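Local coordinates for conserved hypothetical protein NMB0706 (Neisseria meningitidis, PDB 1RV9) that is of unknown function but has an alpha-beta-beta-alpha architecture and belongs to the YfiH-like family named after multi-copper polyphenol oxidoreductase (laccase) activity, at residues Leu73-Leu78 and Lys108-Val113; Thr129-Ala134 and Ser250-Asp255; Val86-Glu91 and Ala101-Thr106; Asn79-Thr84 and Thr96-Ala101; Leu49-Gly54 and Arg62-Val67. All blocks are in the same frame, centred on the assembly; numbering follows the deposited sequence.

Contact 1: Leu73-Leu78 and Lys108-Val113; sequences LPVAYL and KVACAV
Val75 reaches across to Ala112 with one branch of its side chain: CG1 stops 3.6 Å from Ala112 CB. CG1 lies anti to the backbone N (chi1 -178°), and this torsion also carries the methyl over one face of the Tyr77 ring, 3.5 Å above its plane and offset toward the rim. The other branch, CG2, looks along the same side toward Ala110 CB at longer range. Leu251 of strand 248-254 touches both Val75 and Ala112 on this face. Ala76 points to the opposite face, where its CB meets Val109 CG2 at 3.9 Å, and Leu93 touches Pro74, Ala76 and Val109 on this side. Backbone bonds fix the register. Ala110 N donates to Pro74 O at 2.9 Å (N-H...O 165°), and Ala76 N to Ala110 O at 3.0 Å (174°). The pattern is that of a parallel pairing in which the short strand 75-76 forms one edge of the five-stranded mixed sheet, beside 110-115. Beyond Ala76, the centre of an inverse gamma turn, the chains part and water takes over. One water donates to Ala76 O at 2.6 Å and accepts from Ala112 N at 2.9 Å; a second joins Leu78 N to Ala112 O in the same manner. At the other end, Leu73 CD1 lies 4.0 Å from Val109 N, a buried amide with no polar partner in the model.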
# COMPACT_ATOMS: atom_id res chain seq x y z
N LEU A 73 10.60 10.05 -12.10
CA LEU A 73 10.90 8.74 -12.66
C LEU A 73 9.60 8.08 -13.12
O LEU A 73 8.52 8.45 -12.66
CB LEU A 73 11.51 7.81 -11.61
CG LEU A 73 12.92 8.02 -11.05
CD1 LEU A 73 13.13 7.06 -9.88
CD2 LEU A 73 13.95 7.76 -12.14
N PRO A 74 9.69 7.11 -14.04
CA PRO A 74 8.45 6.46 -14.47
C PRO A 74 7.93 5.67 -13.26
O PRO A 74 8.73 5.18 -12.45
CB PRO A 74 8.90 5.56 -15.62
CG PRO A 74 10.35 5.29 -15.31
CD PRO A 74 10.84 6.63 -14.83
N VAL A 75 6.61 5.57 -13.14
CA VAL A 75 5.99 4.87 -12.02
C VAL A 75 5.39 3.55 -12.49
O VAL A 75 4.59 3.52 -13.43
CB VAL A 75 4.87 5.75 -11.41
CG1 VAL A 75 4.24 5.04 -10.22
CG2 VAL A 75 5.45 7.09 -10.99
N ALA A 76 5.77 2.46 -11.83
CA ALA A 76 5.28 1.13 -12.20
C ALA A 76 3.90 0.77 -11.64
O ALA A 76 3.79 -0.08 -10.75
CB ALA A 76 6.30 0.07 -11.80
N TYR A 77 2.86 1.39 -12.18
CA TYR A 77 1.50 1.09 -11.76
C TYR A 77 1.20 -0.35 -12.18
O TYR A 77 1.56 -0.77 -13.29
CB TYR A 77 0.51 2.04 -12.43
CG TYR A 77 0.63 3.47 -11.96
CD1 TYR A 77 0.20 3.85 -10.69
CD2 TYR A 77 1.21 4.44 -12.78
CE1 TYR A 77 0.34 5.15 -10.24
CE2 TYR A 77 1.36 5.76 -12.34
CZ TYR A 77 0.92 6.10 -11.07
OH TYR A 77 1.07 7.39 -10.61
N LEU A 78 0.55 -1.10 -11.30
CA LEU A 78 0.23 -2.49 -11.58
C LEU A 78 -1.26 -2.71 -11.74
O LEU A 78 -2.07 -1.92 -11.27
CB LEU A 78 0.71 -3.39 -10.43
CG LEU A 78 2.13 -3.22 -9.88
CD1 LEU A 78 2.26 -4.03 -8.60
CD2 LEU A 78 3.15 -3.67 -10.92
N LYS A 108 15.80 3.22 -11.26
CA LYS A 108 15.35 3.63 -12.58
C LYS A 108 13.83 3.62 -12.74
O LYS A 108 13.31 3.81 -13.84
CB LYS A 108 15.98 2.72 -13.64
CG LYS A 108 17.50 2.80 -13.67
CD LYS A 108 18.07 1.83 -14.69
CE LYS A 108 19.58 1.96 -14.76
NZ LYS A 108 19.99 3.33 -15.17
N VAL A 109 13.13 3.42 -11.63
CA VAL A 109 11.68 3.37 -11.66
C VAL A 109 11.17 3.46 -10.23
O VAL A 109 11.89 3.13 -9.30
CB VAL A 109 11.21 2.02 -12.30
CG1 VAL A 109 11.77 0.85 -11.49
CG2 VAL A 109 9.70 1.95 -12.37
N ALA A 110 9.93 3.92 -10.07
CA ALA A 110 9.34 4.01 -8.74
C ALA A 110 8.34 2.87 -8.56
O ALA A 110 7.56 2.56 -9.47
CB ALA A 110 8.62 5.35 -8.57
N CYS A 111 8.39 2.22 -7.40
CA CYS A 111 7.46 1.15 -7.08
C CYS A 111 6.23 1.84 -6.54
O CYS A 111 6.34 2.85 -5.83
CB CYS A 111 8.03 0.24 -5.99
SG CYS A 111 9.54 -0.63 -6.46
N ALA A 112 5.05 1.32 -6.85
CA ALA A 112 3.83 1.95 -6.39
C ALA A 112 2.65 1.01 -6.27
O ALA A 112 2.53 0.04 -7.02
CB ALA A 112 3.46 3.09 -7.34
N VAL A 113 1.80 1.29 -5.29
CA VAL A 113 0.57 0.55 -5.09
C VAL A 113 -0.53 1.58 -4.87
O VAL A 113 -0.31 2.63 -4.26
CB VAL A 113 0.66 -0.44 -3.89
CG1 VAL A 113 1.63 -1.55 -4.23
CG2 VAL A 113 1.07 0.29 -2.63
O HOH W 1 4.60 -1.06 -8.43
O HOH W 2 0.16 -0.22 -8.56

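Contact 2: Thr129-Ala134 and Ser250-Asp255; sequences TAVAAA and SLIWLD
Val131 and Ile252 meet in the hydrophobic layer between the two beta sheets of the alpha-beta-beta-alpha fold. Strand 131-136 belongs to the six-stranded sheet and strand 248-254 to the five-stranded one, so the two backbones face each other without sharing hydrogen bonds. The local segments run nearly antiparallel, at 166°, and their axes come as close as 6.5 Å, with Val131 and Ala133 of the first strand facing the second. Val131 and Ile252 slide past one another in opposite directions, so that Val131 CB rests 3.8 Å from Ile252 CG1 and makes a similar contact with CD1. Ile252 CG1 is anti to its own backbone N (chi1 -174°), which leaves the CG2 branch to press on the facing backbone, 3.5 Å from Ala132 O. Val131 also serves the next inward-pointing residue: its CG1 touches Leu254 CD2 at 3.8 Å, while its CG2 approaches Trp253 CA between the two.

Residues of opposite parity mark the outer layers. Ala132 turns away from the interface onto Thr149 and Met153 of helix 145-153, and Trp253 turns away to meet Leu73 and Lys29. At the Ser250 end of the second strand Ala133 CB lies 4.4 Å from Ile252 CG2, and Ser250 O is about as near to the same CB. At the Thr129 end the second methyl of Leu254, CD1, extends over the backbone before strand 131-136, ending 3.8 Å from Thr129 O.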
# COMPACT_ATOMS: atom_id res chain seq x y z
N THR A 129 19.70 0.04 -0.69
CA THR A 129 20.09 -0.66 -1.91
C THR A 129 18.89 -1.33 -2.58
O THR A 129 18.98 -1.79 -3.71
CB THR A 129 21.14 -1.75 -1.64
OG1 THR A 129 20.53 -2.85 -0.96
CG2 THR A 129 22.28 -1.20 -0.79
N ALA A 130 17.76 -1.38 -1.87
CA ALA A 130 16.56 -2.01 -2.43
C ALA A 130 15.30 -1.44 -1.80
O ALA A 130 15.28 -1.08 -0.62
CB ALA A 130 16.61 -3.52 -2.21
N VAL A 131 14.25 -1.34 -2.61
CA VAL A 131 12.96 -0.83 -2.15
C VAL A 131 11.85 -1.71 -2.73
O VAL A 131 12.08 -2.52 -3.62
CB VAL A 131 12.71 0.63 -2.60
CG1 VAL A 131 13.75 1.55 -1.99
CG2 VAL A 131 12.72 0.73 -4.12
N ALA A 132 10.64 -1.54 -2.19
CA ALA A 132 9.49 -2.31 -2.66
C ALA A 132 8.20 -1.70 -2.15
O ALA A 132 8.18 -1.00 -1.14
CB ALA A 132 9.60 -3.76 -2.21
N ALA A 133 7.11 -1.99 -2.86
CA ALA A 133 5.78 -1.53 -2.48
C ALA A 133 4.85 -2.72 -2.63
O ALA A 133 4.90 -3.41 -3.65
CB ALA A 133 5.34 -0.39 -3.39
N ALA A 134 4.01 -2.96 -1.63
CA ALA A 134 3.07 -4.07 -1.67
C ALA A 134 1.65 -3.63 -1.36
O ALA A 134 1.42 -2.79 -0.48
CB ALA A 134 3.50 -5.16 -0.68
N SER A 250 0.98 4.90 -2.85
CA SER A 250 2.15 4.96 -2.00
C SER A 250 3.29 4.53 -2.90
O SER A 250 3.28 3.42 -3.45
CB SER A 250 2.00 4.02 -0.80
OG SER A 250 0.94 4.46 0.03
N LEU A 251 4.24 5.44 -3.08
CA LEU A 251 5.38 5.21 -3.96
C LEU A 251 6.70 5.26 -3.22
O LEU A 251 6.84 5.95 -2.22
CB LEU A 251 5.41 6.27 -5.07
CG LEU A 251 4.19 6.43 -5.98
CD1 LEU A 251 3.10 7.19 -5.25
CD2 LEU A 251 4.60 7.19 -7.23
N ILE A 252 7.67 4.52 -3.75
CA ILE A 252 9.00 4.49 -3.16
C ILE A 252 10.02 4.27 -4.26
O ILE A 252 9.77 3.54 -5.23
CB ILE A 252 9.11 3.38 -2.08
CG1 ILE A 252 10.46 3.47 -1.37
CG2 ILE A 252 8.91 2.00 -2.70
CD1 ILE A 252 10.54 2.62 -0.12
N TRP A 253 11.16 4.93 -4.15
CA TRP A 253 12.20 4.77 -5.14
C TRP A 253 13.56 5.11 -4.57
O TRP A 253 13.67 5.71 -3.50
CB TRP A 253 11.91 5.64 -6.37
CG TRP A 253 11.93 7.13 -6.15
CD1 TRP A 253 12.95 8.00 -6.40
CD2 TRP A 253 10.84 7.94 -5.67
NE1 TRP A 253 12.57 9.29 -6.12
CE2 TRP A 253 11.28 9.28 -5.67
CE3 TRP A 253 9.54 7.65 -5.24
CZ2 TRP A 253 10.45 10.34 -5.26
CZ3 TRP A 253 8.72 8.70 -4.83
CH2 TRP A 253 9.18 10.03 -4.84
N LEU A 254 14.59 4.68 -5.28
CA LEU A 254 15.97 4.95 -4.90
C LEU A 254 16.41 6.15 -5.72
O LEU A 254 16.15 6.23 -6.92
CB LEU A 254 16.87 3.76 -5.22
CG LEU A 254 16.65 2.51 -4.37
CD1 LEU A 254 17.32 1.31 -5.04
CD2 LEU A 254 17.21 2.74 -2.97
N ASP A 255 17.05 7.10 -5.06
CA ASP A 255 17.55 8.30 -5.71
C ASP A 255 18.95 8.53 -5.18
O ASP A 255 19.15 9.32 -4.26
CB ASP A 255 16.65 9.50 -5.40
CG ASP A 255 17.25 10.81 -5.86
OD1 ASP A 255 17.96 10.82 -6.88
OD2 ASP A 255 16.99 11.85 -5.20

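Contact 3: Val86-Glu91 and Ala101-Thr106; sequences VVNAAE and ASVDDT
Val86 and Val103 cross at about a right angle, CG1 of Val86 lying 3.8 Å from CG1 of Val103, while Val86 CG2 turns to Ala101 CB. Asn88 brings OD1 to 3.3 Å from Val103 CG2. On the reverse face Ser102 packs against Ala89, whose CB is 3.7 Å from Ser102 OG; Val87 faces the same side as Ser102, with its CG2 3.6 Å from Ala101 O. Three backbone bonds set this register: Val87 N to Ala101 O, Val103 N to Val87 O at 3.0 Å, and Ala89 N to Val103 O at 2.9 Å.

Further out, Asn88 ND2 donates to Glu91 OE1 from above the carboxylate plane. A water extends the pairing by accepting from Ala90 N and donating to both Val103 O and Asp104 OD2. That carboxylate oxygen is also held through its syn lone pair by Thr106 OG1, at 2.7 Å. Thr149 of helix 145-153 touches both Val86 and Ala101, and Cys111 touches Ala89 and Ser102 on the other face. The geometry is that of parallel neighbours at the edge of the six-stranded mixed sheet, strand 86-88 outermost and joined to 101-104 by a connection without helix.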
# COMPACT_ATOMS: atom_id res chain seq x y z
N VAL A 86 4.58 -10.81 -6.91
CA VAL A 86 5.56 -9.73 -6.87
C VAL A 86 6.32 -9.71 -8.19
O VAL A 86 6.71 -10.76 -8.71
CB VAL A 86 6.59 -9.97 -5.74
CG1 VAL A 86 7.53 -8.78 -5.64
CG2 VAL A 86 5.87 -10.22 -4.42
N VAL A 87 6.52 -8.52 -8.74
CA VAL A 87 7.26 -8.37 -9.99
C VAL A 87 8.40 -7.36 -9.82
O VAL A 87 8.45 -6.64 -8.82
CB VAL A 87 6.36 -7.85 -11.13
CG1 VAL A 87 5.24 -8.84 -11.39
CG2 VAL A 87 5.80 -6.48 -10.78
N ASN A 88 9.32 -7.34 -10.78
CA ASN A 88 10.40 -6.37 -10.73
C ASN A 88 9.80 -5.11 -11.35
O ASN A 88 9.33 -5.14 -12.49
CB ASN A 88 11.60 -6.84 -11.56
CG ASN A 88 12.39 -7.93 -10.87
OD1 ASN A 88 12.52 -7.94 -9.65
ND2 ASN A 88 12.92 -8.86 -11.66
N ALA A 89 9.81 -4.01 -10.60
CA ALA A 89 9.22 -2.77 -11.09
C ALA A 89 9.80 -2.32 -12.43
O ALA A 89 9.08 -1.81 -13.28
CB ALA A 89 9.38 -1.67 -10.05
N ALA A 90 11.10 -2.52 -12.60
CA ALA A 90 11.78 -2.12 -13.84
C ALA A 90 11.26 -2.87 -15.06
O ALA A 90 11.39 -2.40 -16.19
CB ALA A 90 13.29 -2.33 -13.69
N GLU A 91 10.65 -4.04 -14.83
CA GLU A 91 10.12 -4.85 -15.92
C GLU A 91 8.61 -4.67 -16.08
O GLU A 91 8.02 -5.16 -17.05
CB GLU A 91 10.40 -6.33 -15.68
CG GLU A 91 11.87 -6.69 -15.50
CD GLU A 91 12.06 -8.18 -15.29
OE1 GLU A 91 11.48 -8.73 -14.33
OE2 GLU A 91 12.80 -8.81 -16.08
N ALA A 101 2.55 -6.32 -5.99
CA ALA A 101 3.75 -5.83 -5.30
C ALA A 101 4.88 -5.75 -6.31
O ALA A 101 4.89 -6.47 -7.30
CB ALA A 101 4.14 -6.76 -4.15
N SER A 102 5.83 -4.85 -6.06
CA SER A 102 6.98 -4.73 -6.94
C SER A 102 8.21 -4.38 -6.12
O SER A 102 8.12 -3.82 -5.02
CB SER A 102 6.75 -3.68 -8.04
OG SER A 102 6.82 -2.36 -7.54
N VAL A 103 9.37 -4.76 -6.65
CA VAL A 103 10.64 -4.50 -5.99
C VAL A 103 11.60 -3.83 -6.98
O VAL A 103 11.41 -3.93 -8.19
CB VAL A 103 11.29 -5.81 -5.49
CG1 VAL A 103 10.37 -6.52 -4.51
CG2 VAL A 103 11.59 -6.73 -6.67
N ASP A 104 12.60 -3.14 -6.45
CA ASP A 104 13.59 -2.49 -7.30
C ASP A 104 14.89 -2.21 -6.57
O ASP A 104 14.89 -1.92 -5.38
CB ASP A 104 13.08 -1.17 -7.87
CG ASP A 104 14.12 -0.49 -8.73
OD1 ASP A 104 14.66 0.57 -8.32
OD2 ASP A 104 14.41 -1.03 -9.82
N ASP A 105 16.00 -2.29 -7.31
CA ASP A 105 17.32 -2.01 -6.76
C ASP A 105 18.15 -1.25 -7.80
O ASP A 105 19.38 -1.20 -7.72
CB ASP A 105 18.02 -3.33 -6.39
CG ASP A 105 18.41 -4.15 -7.60
OD1 ASP A 105 17.86 -3.92 -8.70
OD2 ASP A 105 19.28 -5.04 -7.45
N THR A 106 17.46 -0.64 -8.76
CA THR A 106 18.12 0.10 -9.84
C THR A 106 18.02 1.61 -9.75
O THR A 106 18.90 2.33 -10.24
CB THR A 106 17.55 -0.31 -11.21
OG1 THR A 106 16.21 0.20 -11.34
CG2 THR A 106 17.54 -1.82 -11.36
O HOH W 3 13.03 -3.21 -10.63

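Contact 4: Asn79-Thr84 and Thr96-Ala101; sequences NQIHST and TPDADA. With SO4 (sulfate ion), chain B.
Asp100 points its carboxylate into the loop of Ile81, His82 and Ser83, toward their backbone amides, CB lying 3.5 Å from Ser83 O. CG stands anti to the carbonyl carbon (chi1 -71°), a setting that delivers both oxygens to the turn. OD1 takes His82 N at 2.9 Å on its syn side but clearly tilted out of the carboxylate plane, the bond bent at 133°, and packs against Gln80 CB. OD2 accepts from three donors: Ile81 N on the syn side and Ser83 OG on the anti side at 2.7 Å, both somewhat tilted from the plane, and Ser83 N from above it at 2.8 Å. The loop's opening is tied separately: Asn79 N donates to Pro97 O, and Asn79 ND2 donates almost straight (173°) at 2.7 Å to Asp98 OD1, which lies in the amide plane of Asn79 but is met from above its own carboxylate plane.

His82 turns away, and its NE2 gives a 2.6 Å bond to O4 of a sulfate. OD1 of Asp100 also accepts from His135 ND1. These donors should restrict rotation of the carboxylate and probably hold OD1 in place for His135, consistent with the charge-relay geometry of an unconfirmed Cys-His-Asp triad with Cys118.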
# COMPACT_ATOMS: atom_id res chain seq x y z
N ASN A 79 -1.63 -3.80 -12.41
CA ASN A 79 -3.04 -4.14 -12.51
C ASN A 79 -3.20 -5.03 -11.29
O ASN A 79 -2.99 -6.25 -11.36
CB ASN A 79 -3.36 -4.92 -13.78
CG ASN A 79 -4.81 -5.34 -13.84
OD1 ASN A 79 -5.70 -4.54 -13.52
ND2 ASN A 79 -5.07 -6.58 -14.23
N GLN A 80 -3.54 -4.42 -10.16
CA GLN A 80 -3.71 -5.13 -8.91
C GLN A 80 -4.92 -6.05 -8.93
O GLN A 80 -6.01 -5.63 -9.30
CB GLN A 80 -3.80 -4.12 -7.76
CG GLN A 80 -2.55 -3.24 -7.69
CD GLN A 80 -2.67 -2.05 -6.75
OE1 GLN A 80 -1.76 -1.23 -6.67
NE2 GLN A 80 -3.79 -1.94 -6.04
N ILE A 81 -4.71 -7.30 -8.54
CA ILE A 81 -5.79 -8.28 -8.52
C ILE A 81 -5.89 -9.00 -7.18
O ILE A 81 -6.42 -10.11 -7.11
CB ILE A 81 -5.60 -9.31 -9.65
CG1 ILE A 81 -4.21 -9.95 -9.55
CG2 ILE A 81 -5.78 -8.65 -11.00
CD1 ILE A 81 -4.00 -11.12 -10.50
N HIS A 82 -5.38 -8.36 -6.13
CA HIS A 82 -5.41 -8.92 -4.79
C HIS A 82 -4.73 -10.28 -4.69
O HIS A 82 -5.16 -11.17 -3.94
CB HIS A 82 -6.86 -8.99 -4.30
CG HIS A 82 -7.47 -7.64 -4.06
ND1 HIS A 82 -7.40 -7.01 -2.84
CD2 HIS A 82 -8.10 -6.78 -4.89
CE1 HIS A 82 -7.96 -5.81 -2.93
NE2 HIS A 82 -8.39 -5.65 -4.17
N SER A 83 -3.65 -10.42 -5.45
CA SER A 83 -2.84 -11.62 -5.49
C SER A 83 -1.67 -11.43 -4.53
O SER A 83 -1.59 -10.44 -3.80
CB SER A 83 -2.28 -11.84 -6.89
OG SER A 83 -1.24 -10.89 -7.16
N THR A 84 -0.75 -12.39 -4.55
CA THR A 84 0.45 -12.32 -3.72
C THR A 84 1.64 -12.28 -4.67
O THR A 84 2.77 -12.55 -4.28
CB THR A 84 0.57 -13.56 -2.81
OG1 THR A 84 0.66 -14.74 -3.62
CG2 THR A 84 -0.63 -13.66 -1.88
N THR A 96 1.47 -3.43 -18.39
CA THR A 96 0.93 -3.60 -17.05
C THR A 96 0.69 -5.05 -16.67
O THR A 96 -0.18 -5.71 -17.22
CB THR A 96 -0.37 -2.81 -16.89
OG1 THR A 96 -0.17 -1.47 -17.34
CG2 THR A 96 -0.79 -2.78 -15.42
N PRO A 97 1.47 -5.57 -15.70
CA PRO A 97 1.36 -6.95 -15.23
C PRO A 97 0.26 -7.10 -14.18
O PRO A 97 -0.11 -6.14 -13.51
CB PRO A 97 2.74 -7.22 -14.61
CG PRO A 97 3.62 -6.09 -15.12
CD PRO A 97 2.68 -4.93 -15.16
N ASP A 98 -0.26 -8.32 -14.06
CA ASP A 98 -1.27 -8.61 -13.05
C ASP A 98 -0.43 -8.96 -11.83
O ASP A 98 0.11 -10.06 -11.73
CB ASP A 98 -2.12 -9.83 -13.44
CG ASP A 98 -3.10 -9.52 -14.55
OD1 ASP A 98 -3.19 -8.35 -14.97
OD2 ASP A 98 -3.79 -10.46 -15.00
N ALA A 99 -0.31 -8.01 -10.91
CA ALA A 99 0.50 -8.24 -9.73
C ALA A 99 0.09 -7.27 -8.64
O ALA A 99 -0.61 -6.29 -8.90
CB ALA A 99 1.97 -8.05 -10.06
N ASP A 100 0.54 -7.53 -7.41
CA ASP A 100 0.18 -6.68 -6.30
C ASP A 100 1.34 -6.17 -5.46
O ASP A 100 1.15 -5.65 -4.37
CB ASP A 100 -0.84 -7.40 -5.42
CG ASP A 100 -2.19 -7.52 -6.10
OD1 ASP A 100 -3.06 -6.67 -5.84
OD2 ASP A 100 -2.38 -8.46 -6.91
N ALA A 101 2.55 -6.32 -5.99
CA ALA A 101 3.75 -5.83 -5.30
C ALA A 101 4.88 -5.75 -6.31
O ALA A 101 4.89 -6.47 -7.30
CB ALA A 101 4.14 -6.76 -4.15
S SO4 B . -10.03 -2.64 -5.83
O1 SO4 B . -10.90 -3.45 -6.71
O2 SO4 B . -9.62 -1.41 -6.54
O3 SO4 B . -10.78 -2.28 -4.61
O4 SO4 B . -8.83 -3.41 -5.47

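Contact 5: Leu49-Gly54 and Arg62-Val67; sequences LGTHVG and RNREIV. With SO4 (sulfate ion), chain B.
Leu49 meets the helix in two ways, by its side chain and by its carbonyl. CD2 packs against the helix, 3.6 Å from Asn63 O, and touches Val67 CG2 at 3.7 Å. The carbonyl oxygen is gripped side-on by Arg64: NE and NH2 both donate to Leu49 O, each at 2.9 Å. The oxygen lies only 7° out of the guanidinium plane, and the arginine gets there because its chain is extended from CG to NE. Gly50 follows, its CA passing obliquely by NH2. Thr51 then lays CG2 over one face of the guanidinium, 3.6 Å from Arg64 NH2, while Tyr77 makes a cation-pi contact with the same group.

His52, not in contact with the helix segment, turns to the bound sulfate, NE2 donating to O2 at 2.8 Å with the oxygen in the ring plane. One face of that ring is covered over its centre by Val53 CG1, 3.9 Å above the plane.

The guanidinium of Arg64 gives two N-H bonds to one main-chain carbonyl oxygen, and its charge would strengthen both; the pair ties the loop that precedes helix 57-71 back onto that helix. Farther along the loop, His52 shares the sulfate with His82 and Arg247. The ion probably came from the crystallisation liquor, but it occupies a site gathering His52, His82 and Arg247, consistent with anion binding.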
# COMPACT_ATOMS: atom_id res chain seq x y z
N LEU A 49 -5.67 8.19 -9.11
CA LEU A 49 -4.67 7.53 -9.92
C LEU A 49 -5.11 6.18 -10.47
O LEU A 49 -4.35 5.55 -11.21
CB LEU A 49 -3.39 7.37 -9.11
CG LEU A 49 -2.82 8.68 -8.56
CD1 LEU A 49 -1.72 8.38 -7.55
CD2 LEU A 49 -2.29 9.52 -9.71
N GLY A 50 -6.32 5.74 -10.14
CA GLY A 50 -6.80 4.45 -10.61
C GLY A 50 -7.59 4.52 -11.91
O GLY A 50 -8.48 5.35 -12.07
N THR A 51 -7.26 3.62 -12.84
CA THR A 51 -7.92 3.57 -14.14
C THR A 51 -9.03 2.53 -14.17
O THR A 51 -9.69 2.34 -15.19
CB THR A 51 -6.94 3.19 -15.25
OG1 THR A 51 -6.42 1.88 -15.00
CG2 THR A 51 -5.79 4.18 -15.32
N HIS A 52 -9.24 1.85 -13.04
CA HIS A 52 -10.24 0.79 -12.94
C HIS A 52 -11.42 1.12 -12.04
O HIS A 52 -12.14 0.22 -11.61
CB HIS A 52 -9.56 -0.47 -12.40
CG HIS A 52 -9.01 -0.31 -11.01
ND1 HIS A 52 -8.04 0.62 -10.70
CD2 HIS A 52 -9.31 -0.94 -9.85
CE1 HIS A 52 -7.77 0.56 -9.40
NE2 HIS A 52 -8.53 -0.38 -8.87
N VAL A 53 -11.64 2.40 -11.76
CA VAL A 53 -12.72 2.78 -10.86
C VAL A 53 -13.87 3.60 -11.46
O VAL A 53 -14.73 4.09 -10.73
CB VAL A 53 -12.17 3.49 -9.61
CG1 VAL A 53 -11.25 2.54 -8.84
CG2 VAL A 53 -11.38 4.74 -10.01
N GLY A 54 -13.87 3.74 -12.79
CA GLY A 54 -14.94 4.47 -13.45
C GLY A 54 -14.76 5.97 -13.68
O GLY A 54 -15.71 6.65 -14.08
N ARG A 62 -3.90 12.63 -16.53
CA ARG A 62 -3.36 13.90 -16.06
C ARG A 62 -2.90 13.80 -14.61
O ARG A 62 -1.86 14.34 -14.25
CB ARG A 62 -4.42 15.00 -16.23
CG ARG A 62 -4.88 15.16 -17.68
CD ARG A 62 -6.09 16.07 -17.78
NE ARG A 62 -5.77 17.45 -17.44
CZ ARG A 62 -6.62 18.29 -16.86
NH1 ARG A 62 -7.85 17.89 -16.56
NH2 ARG A 62 -6.26 19.54 -16.60
N ASN A 63 -3.68 13.12 -13.77
CA ASN A 63 -3.30 12.97 -12.37
C ASN A 63 -1.99 12.19 -12.26
O ASN A 63 -1.14 12.51 -11.42
CB ASN A 63 -4.40 12.25 -11.58
CG ASN A 63 -5.69 13.05 -11.52
OD1 ASN A 63 -5.66 14.28 -11.44
ND2 ASN A 63 -6.82 12.36 -11.53
N ARG A 64 -1.81 11.18 -13.10
CA ARG A 64 -0.59 10.39 -13.07
C ARG A 64 0.59 11.24 -13.55
O ARG A 64 1.72 11.05 -13.12
CB ARG A 64 -0.73 9.12 -13.91
CG ARG A 64 -1.66 8.10 -13.27
CD ARG A 64 -1.67 6.78 -14.03
NE ARG A 64 -2.40 5.74 -13.31
CZ ARG A 64 -2.43 4.47 -13.68
NH1 ARG A 64 -1.77 4.08 -14.76
NH2 ARG A 64 -3.12 3.58 -12.98
N GLU A 65 0.31 12.18 -14.44
CA GLU A 65 1.35 13.08 -14.94
C GLU A 65 1.80 13.97 -13.80
O GLU A 65 3.00 14.23 -13.63
CB GLU A 65 0.80 13.95 -16.06
CG GLU A 65 0.82 13.30 -17.41
CD GLU A 65 0.30 14.22 -18.48
OE1 GLU A 65 0.62 15.43 -18.44
OE2 GLU A 65 -0.41 13.73 -19.38
N ILE A 66 0.84 14.46 -13.03
CA ILE A 66 1.13 15.32 -11.89
C ILE A 66 2.03 14.58 -10.91
O ILE A 66 2.97 15.16 -10.36
CB ILE A 66 -0.18 15.75 -11.17
CG1 ILE A 66 -0.98 16.68 -12.08
CG2 ILE A 66 0.14 16.45 -9.86
CD1 ILE A 66 -2.35 17.04 -11.54
N VAL A 67 1.75 13.30 -10.70
CA VAL A 67 2.56 12.51 -9.79
C VAL A 67 3.95 12.26 -10.36
O VAL A 67 4.94 12.36 -9.64
CB VAL A 67 1.88 11.15 -9.48
CG1 VAL A 67 2.86 10.21 -8.79
CG2 VAL A 67 0.67 11.38 -8.58
S SO4 B . -10.03 -2.64 -5.83
O1 SO4 B . -10.90 -3.45 -6.71
O2 SO4 B . -9.62 -1.41 -6.54
O3 SO4 B . -10.78 -2.28 -4.61
O4 SO4 B . -8.83 -3.41 -5.47

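Contacts 1 and 3 lie at the edges of two different sheets, and contact 2 joins those sheets face to face. Their centres are 8 to 9 Å apart. Cys111 N lies 2.9 Å from Ile252 O, which couples contacts 1 and 2, while Val131 N lies 2.9 Å from Asp104 O, coupling contacts 2 and 3. Contact 4 continues contact 3 through the shared Ala101 and holds Asp100 of the unconfirmed triad pattern, near Leu78 of contact 1. Contact 5 does not touch contact 4: their centres are about 17 Å and nearest atoms about 6 Å apart, yet both reach the same sulfate. Contact 5 touches contact 1 where Arg64 NH1 comes within 3.6 Å of Tyr77 CD2.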